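Local coordinates for protein mannosephosphate isomerase, putative (Archaeoglobus fulgidus, PDB 1ZX5) that probably catalyses the zinc-dependent interconversion of D-mannose 6-phosphate and D-fructose 6-phosphate, as a type 1 mannose-6-phosphate isomerase, at residues A[89-94]-A[180-185]; A[124-129]-A[161-166]. All coordinates share one frame; numbering follows the deposited sequence.

Contact 1. Residues A[89-94]-A[180-185]; sequences LIDAAS and GLRVLE
Two central strands of the six-stranded antiparallel sheet in the cupin-type catalytic domain pair here, Leu89 to Ala92 against Leu181 to Leu184, and the pairing ends in a G1 beta bulge. Ile90 and Val183 form a hydrogen-bonded pair: Ile90 N gives a nearly straight bond to Val183 O (2.7 Å), and Val183 N returns one to Ile90 O. At the bulge one extra residue is squeezed in opposite Ala92, so that Gly180 and Leu181 share it as partner, and Leu181 N reaches Ala92 O from above its carbonyl plane. Glycine suits position 180 because its phi is positive (60°). On the face of Ile90 and Val183 the two beta-branched side chains touch: a chi1 of 46° turns Val183 CG1 toward the neighbouring strand, where it lies 3.6 Å from Ile90 O and 3.8 Å from Ile90 CB. On the other face Leu89 CD2 touches Leu184 CD1, two buried leucines sharing an apolar layer. Asp91 and Arg182 run side by side there, their opposite charges near but beyond a salt bridge, with Asp91 OD1 4.5 Å from Arg182 NE. Asp91 OD2 accepts from Gly22 N, while Asp91 OD1 stays 3.8 Å from Arg182 CG.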
loop_
_atom_site.group_PDB
_atom_site.type_symbol
_atom_site.label_atom_id
_atom_site.label_comp_id
_atom_site.label_asym_id
_atom_site.label_seq_id
_atom_site.Cartn_x
_atom_site.Cartn_y
_atom_site.Cartn_z
ATOM N N LEU A 89 -0.178 -2.352 -5.443
ATOM C CA LEU A 89 0.865 -3.303 -5.795
ATOM C C LEU A 89 1.990 -2.513 -6.450
ATOM O O LEU A 89 1.724 -1.654 -7.309
ATOM C CB LEU A 89 0.346 -4.385 -6.756
ATOM C CG LEU A 89 -0.787 -5.279 -6.234
ATOM C CD1 LEU A 89 -1.278 -6.202 -7.343
ATOM C CD2 LEU A 89 -0.315 -6.065 -5.010
ATOM N N ILE A 90 3.229 -2.794 -6.034
ATOM C CA ILE A 90 4.424 -2.097 -6.548
ATOM C C ILE A 90 5.446 -3.129 -7.014
ATOM O O ILE A 90 5.820 -4.026 -6.262
ATOM C CB ILE A 90 5.103 -1.200 -5.460
ATOM C CG1 ILE A 90 4.124 -0.181 -4.853
ATOM C CG2 ILE A 90 6.428 -0.552 -5.985
ATOM C CD1 ILE A 90 3.796 0.980 -5.729
ATOM N N ASP A 91 5.890 -2.996 -8.256
ATOM C CA ASP A 91 6.933 -3.853 -8.796
ATOM C C ASP A 91 8.201 -3.025 -8.973
ATOM O O ASP A 91 8.444 -2.456 -10.047
ATOM C CB ASP A 91 6.495 -4.489 -10.123
ATOM C CG ASP A 91 7.515 -5.489 -10.660
ATOM O OD1 ASP A 91 8.356 -5.962 -9.861
ATOM O OD2 ASP A 91 7.485 -5.800 -11.884
ATOM N N ALA A 92 8.984 -2.925 -7.900
ATOM C CA ALA A 92 10.236 -2.171 -7.936
ATOM C C ALA A 92 11.321 -3.094 -8.475
ATOM O O ALA A 92 12.170 -3.580 -7.729
ATOM C CB ALA A 92 10.585 -1.620 -6.535
ATOM N N ALA A 93 11.268 -3.362 -9.778
ATOM C CA ALA A 93 12.119 -4.384 -10.375
ATOM C C ALA A 93 13.550 -3.861 -10.541
ATOM O O ALA A 93 14.498 -4.520 -10.139
ATOM C CB ALA A 93 11.531 -4.890 -11.714
ATOM N N SER A 94 13.685 -2.679 -11.131
ATOM C CA SER A 94 14.925 -1.920 -11.107
ATOM C C SER A 94 14.933 -1.111 -9.829
ATOM O O SER A 94 13.867 -0.826 -9.287
ATOM C CB SER A 94 14.982 -0.952 -12.279
ATOM O OG SER A 94 14.921 -1.679 -13.468
ATOM N N GLY A 180 14.431 -5.025 -7.041
ATOM C CA GLY A 180 14.035 -6.393 -7.343
ATOM C C GLY A 180 12.951 -6.868 -6.392
ATOM O O GLY A 180 12.906 -8.045 -6.030
ATOM N N LEU A 181 12.081 -5.941 -6.002
ATOM C CA LEU A 181 11.162 -6.130 -4.895
ATOM C C LEU A 181 9.707 -5.986 -5.324
ATOM O O LEU A 181 9.323 -4.956 -5.898
ATOM C CB LEU A 181 11.473 -5.115 -3.788
ATOM C CG LEU A 181 10.917 -5.402 -2.394
ATOM C CD1 LEU A 181 11.658 -6.566 -1.727
ATOM C CD2 LEU A 181 10.987 -4.132 -1.546
ATOM N N ARG A 182 8.915 -7.023 -5.037
ATOM C CA ARG A 182 7.477 -7.034 -5.303
ATOM C C ARG A 182 6.761 -6.849 -3.979
ATOM O O ARG A 182 7.005 -7.586 -3.029
ATOM C CB ARG A 182 7.052 -8.365 -5.918
ATOM C CG ARG A 182 7.741 -8.671 -7.230
ATOM C CD ARG A 182 7.557 -10.115 -7.594
ATOM N NE ARG A 182 8.156 -10.401 -8.889
ATOM C CZ ARG A 182 8.134 -11.599 -9.477
ATOM N NH1 ARG A 182 7.553 -12.635 -8.884
ATOM N NH2 ARG A 182 8.698 -11.766 -10.662
ATOM N N VAL A 183 5.864 -5.871 -3.921
ATOM C CA VAL A 183 5.356 -5.429 -2.623
ATOM C C VAL A 183 3.924 -4.885 -2.726
ATOM O O VAL A 183 3.521 -4.293 -3.748
ATOM C CB VAL A 183 6.395 -4.437 -1.924
ATOM C CG1 VAL A 183 6.903 -3.400 -2.886
ATOM C CG2 VAL A 183 5.829 -3.767 -0.669
ATOM N N LEU A 184 3.140 -5.166 -1.689
ATOM C CA LEU A 184 1.861 -4.527 -1.472
ATOM C C LEU A 184 2.104 -3.383 -0.493
ATOM O O LEU A 184 2.590 -3.616 0.620
ATOM C CB LEU A 184 0.889 -5.548 -0.876
ATOM C CG LEU A 184 -0.509 -5.082 -0.433
ATOM C CD1 LEU A 184 -1.305 -4.561 -1.627
ATOM C CD2 LEU A 184 -1.259 -6.211 0.233
ATOM N N GLU A 185 1.761 -2.157 -0.889
ATOM C CA GLU A 185 1.969 -0.978 -0.031
ATOM C C GLU A 185 0.645 -0.310 0.347
ATOM O O GLU A 185 -0.040 0.267 -0.505
ATOM C CB GLU A 185 2.944 0.036 -0.692
ATOM C CG GLU A 185 4.334 -0.549 -0.965
ATOM C CD GLU A 185 5.382 0.443 -1.477
ATOM O OE1 GLU A 185 5.187 1.679 -1.383
ATOM O OE2 GLU A 185 6.429 -0.041 -1.968
#

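Contact 2. Residues A[124-129]-A[161-166]; sequences FNKGKA and ETTPYD
Thr162 and the backbone of Asn125 to Gly127 make the tight part of this contact. Thr162 OG1 donates to Asn125 O (2.8 Å) and accepts from Gly127 N (3.0 Å), so one hydroxyl bridges two backbone groups; a chi1 of 68° turns it to them, while the CG2 branch of Thr162 leads off to Ala129 CB, 4.1 Å away. Beside it Thr162 N bonds almost straight to Gly127 O. With an alanine here, Asn125 O and Gly127 N would probably lose their shared partner and the loop would be freer to shift. Pro164 lays CB and CG against Phe124 O, both at 3.6 Å. Tyr165 CE1 lies 3.7 Å from Phe124 CD1, at the edge of the Phe124 ring, with the ring planes at 88°; Tyr165 OH goes on to Glu256. The solvent side is looser: Lys126 rests its CG 3.9 Å from Pro164 CD, and Lys128 and Glu161 run alongside each other, opposite charges near but not paired. Thr163 to Asp166 form a type II beta turn linking strands 157-161 and 167-170, with Asp166 OD2 accepting from Thr163 N, Pro164 well suited to the second position and Tyr165 taking the positive phi (77°) of the third.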
loop_
_atom_site.group_PDB
_atom_site.type_symbol
_atom_site.label_atom_id
_atom_site.label_comp_id
_atom_site.label_asym_id
_atom_site.label_seq_id
_atom_site.Cartn_x
_atom_site.Cartn_y
_atom_site.Cartn_z
ATOM N N PHE A 124 6.523 -9.748 -1.369
ATOM C CA PHE A 124 6.103 -11.033 -1.927
ATOM C C PHE A 124 7.235 -11.925 -2.391
ATOM O O PHE A 124 6.999 -13.063 -2.758
ATOM C CB PHE A 124 5.099 -10.832 -3.074
ATOM C CG PHE A 124 3.795 -10.245 -2.625
ATOM C CD1 PHE A 124 2.979 -10.934 -1.723
ATOM C CD2 PHE A 124 3.401 -8.995 -3.062
ATOM C CE1 PHE A 124 1.781 -10.387 -1.272
ATOM C CE2 PHE A 124 2.196 -8.444 -2.639
ATOM C CZ PHE A 124 1.381 -9.146 -1.742
ATOM N N ASN A 125 8.464 -11.424 -2.379
ATOM C CA ASN A 125 9.556 -12.166 -2.990
ATOM C C ASN A 125 10.854 -11.943 -2.229
ATOM O O ASN A 125 10.858 -11.310 -1.175
ATOM C CB ASN A 125 9.694 -11.793 -4.485
ATOM C CG ASN A 125 10.269 -10.391 -4.699
ATOM O OD1 ASN A 125 10.043 -9.477 -3.899
ATOM N ND2 ASN A 125 11.024 -10.223 -5.781
ATOM N N LYS A 126 11.947 -12.462 -2.775
ATOM C CA LYS A 126 13.266 -12.213 -2.225
ATOM C C LYS A 126 13.952 -11.111 -3.027
ATOM O O LYS A 126 14.392 -11.308 -4.165
ATOM C CB LYS A 126 14.080 -13.512 -2.134
ATOM C CG LYS A 126 13.218 -14.658 -1.539
ATOM C CD LYS A 126 13.978 -15.745 -0.765
ATOM C CE LYS A 126 14.623 -16.747 -1.681
ATOM N NZ LYS A 126 15.602 -17.603 -0.920
ATOM N N GLY A 127 13.996 -9.931 -2.427
ATOM C CA GLY A 127 14.538 -8.751 -3.080
ATOM C C GLY A 127 15.246 -7.950 -2.019
ATOM O O GLY A 127 15.616 -8.495 -0.979
ATOM N N LYS A 128 15.419 -6.658 -2.274
ATOM C CA LYS A 128 16.077 -5.779 -1.316
ATOM C C LYS A 128 15.213 -4.575 -0.968
ATOM O O LYS A 128 14.795 -3.821 -1.852
ATOM C CB LYS A 128 17.431 -5.321 -1.853
ATOM C CG LYS A 128 18.540 -6.319 -1.621
ATOM C CD LYS A 128 19.652 -6.173 -2.645
ATOM C CE LYS A 128 20.872 -6.959 -2.199
ATOM N NZ LYS A 128 21.573 -7.672 -3.326
ATOM N N ALA A 129 14.937 -4.424 0.321
ATOM C CA ALA A 129 14.273 -3.248 0.845
ATOM C C ALA A 129 15.308 -2.397 1.585
ATOM O O ALA A 129 16.196 -2.926 2.259
ATOM C CB ALA A 129 13.138 -3.651 1.778
ATOM N N GLU A 161 17.538 -8.025 3.013
ATOM C CA GLU A 161 17.309 -9.091 2.051
ATOM C C GLU A 161 16.055 -9.800 2.498
ATOM O O GLU A 161 16.039 -10.433 3.538
ATOM C CB GLU A 161 18.521 -10.030 1.980
ATOM C CG GLU A 161 19.519 -9.532 0.940
ATOM C CD GLU A 161 20.961 -9.758 1.307
ATOM O OE1 GLU A 161 21.345 -10.921 1.605
ATOM O OE2 GLU A 161 21.725 -8.762 1.266
ATOM N N THR A 162 14.992 -9.660 1.717
ATOM C CA THR A 162 13.675 -10.113 2.138
ATOM C C THR A 162 13.410 -11.579 1.811
ATOM O O THR A 162 14.113 -12.190 1.002
ATOM C CB THR A 162 12.568 -9.230 1.526
ATOM O OG1 THR A 162 12.519 -9.423 0.105
ATOM C CG2 THR A 162 12.822 -7.749 1.829
ATOM N N THR A 163 12.407 -12.135 2.488
ATOM C CA THR A 163 11.745 -13.373 2.081
ATOM C C THR A 163 10.271 -13.013 1.965
ATOM O O THR A 163 9.846 -12.008 2.549
ATOM C CB THR A 163 11.939 -14.525 3.111
ATOM O OG1 THR A 163 11.489 -14.096 4.403
ATOM C CG2 THR A 163 13.413 -14.961 3.191
ATOM N N PRO A 164 9.485 -13.805 1.199
ATOM C CA PRO A 164 8.069 -13.487 1.053
ATOM C C PRO A 164 7.380 -13.222 2.393
ATOM O O PRO A 164 7.616 -13.947 3.381
ATOM C CB PRO A 164 7.498 -14.757 0.412
ATOM C CG PRO A 164 8.631 -15.301 -0.382
ATOM C CD PRO A 164 9.864 -15.005 0.422
ATOM N N TYR A 165 6.525 -12.201 2.403
ATOM C CA TYR A 165 5.654 -11.857 3.525
ATOM C C TYR A 165 6.345 -11.149 4.696
ATOM O O TYR A 165 5.710 -10.902 5.723
ATOM C CB TYR A 165 4.766 -13.052 3.966
ATOM C CG TYR A 165 3.988 -13.607 2.795
ATOM C CD1 TYR A 165 2.988 -12.842 2.178
ATOM C CD2 TYR A 165 4.286 -14.873 2.261
ATOM C CE1 TYR A 165 2.284 -13.329 1.058
ATOM C CE2 TYR A 165 3.601 -15.364 1.145
ATOM C CZ TYR A 165 2.601 -14.584 0.552
ATOM O OH TYR A 165 1.909 -15.057 -0.539
ATOM N N ASP A 166 7.630 -10.815 4.540
ATOM C CA ASP A 166 8.251 -9.831 5.417
ATOM C C ASP A 166 7.445 -8.555 5.306
ATOM O O ASP A 166 6.875 -8.268 4.233
ATOM C CB ASP A 166 9.693 -9.525 4.996
ATOM C CG ASP A 166 10.655 -10.612 5.386
ATOM O OD1 ASP A 166 10.271 -11.525 6.159
ATOM O OD2 ASP A 166 11.802 -10.564 4.911
#

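Overall arrangement
Along the chain the segments come in the order 89-94, 124-129, 161-166 and 180-185, so contact 2 is nested inside the loop that contact 1 closes. Their centres lie about 10 Å apart, on the same side of the chain's centre. Contact 1 sits in the middle of the six-stranded sheet, whereas contact 2 starts just after its strand 119-123 and runs into the three-stranded sheet of strands 157-161, 128-131 and 176-179. Strand 119-123 neighbours strand 181-188, and a probable Phe124 N to Arg182 O bond extends that pairing into contact 2. The Asn125 side-chain amide also bonds to Gly180 and Arg182, and Leu181 packs on Thr162, joining the six-stranded sheet to the three-stranded one.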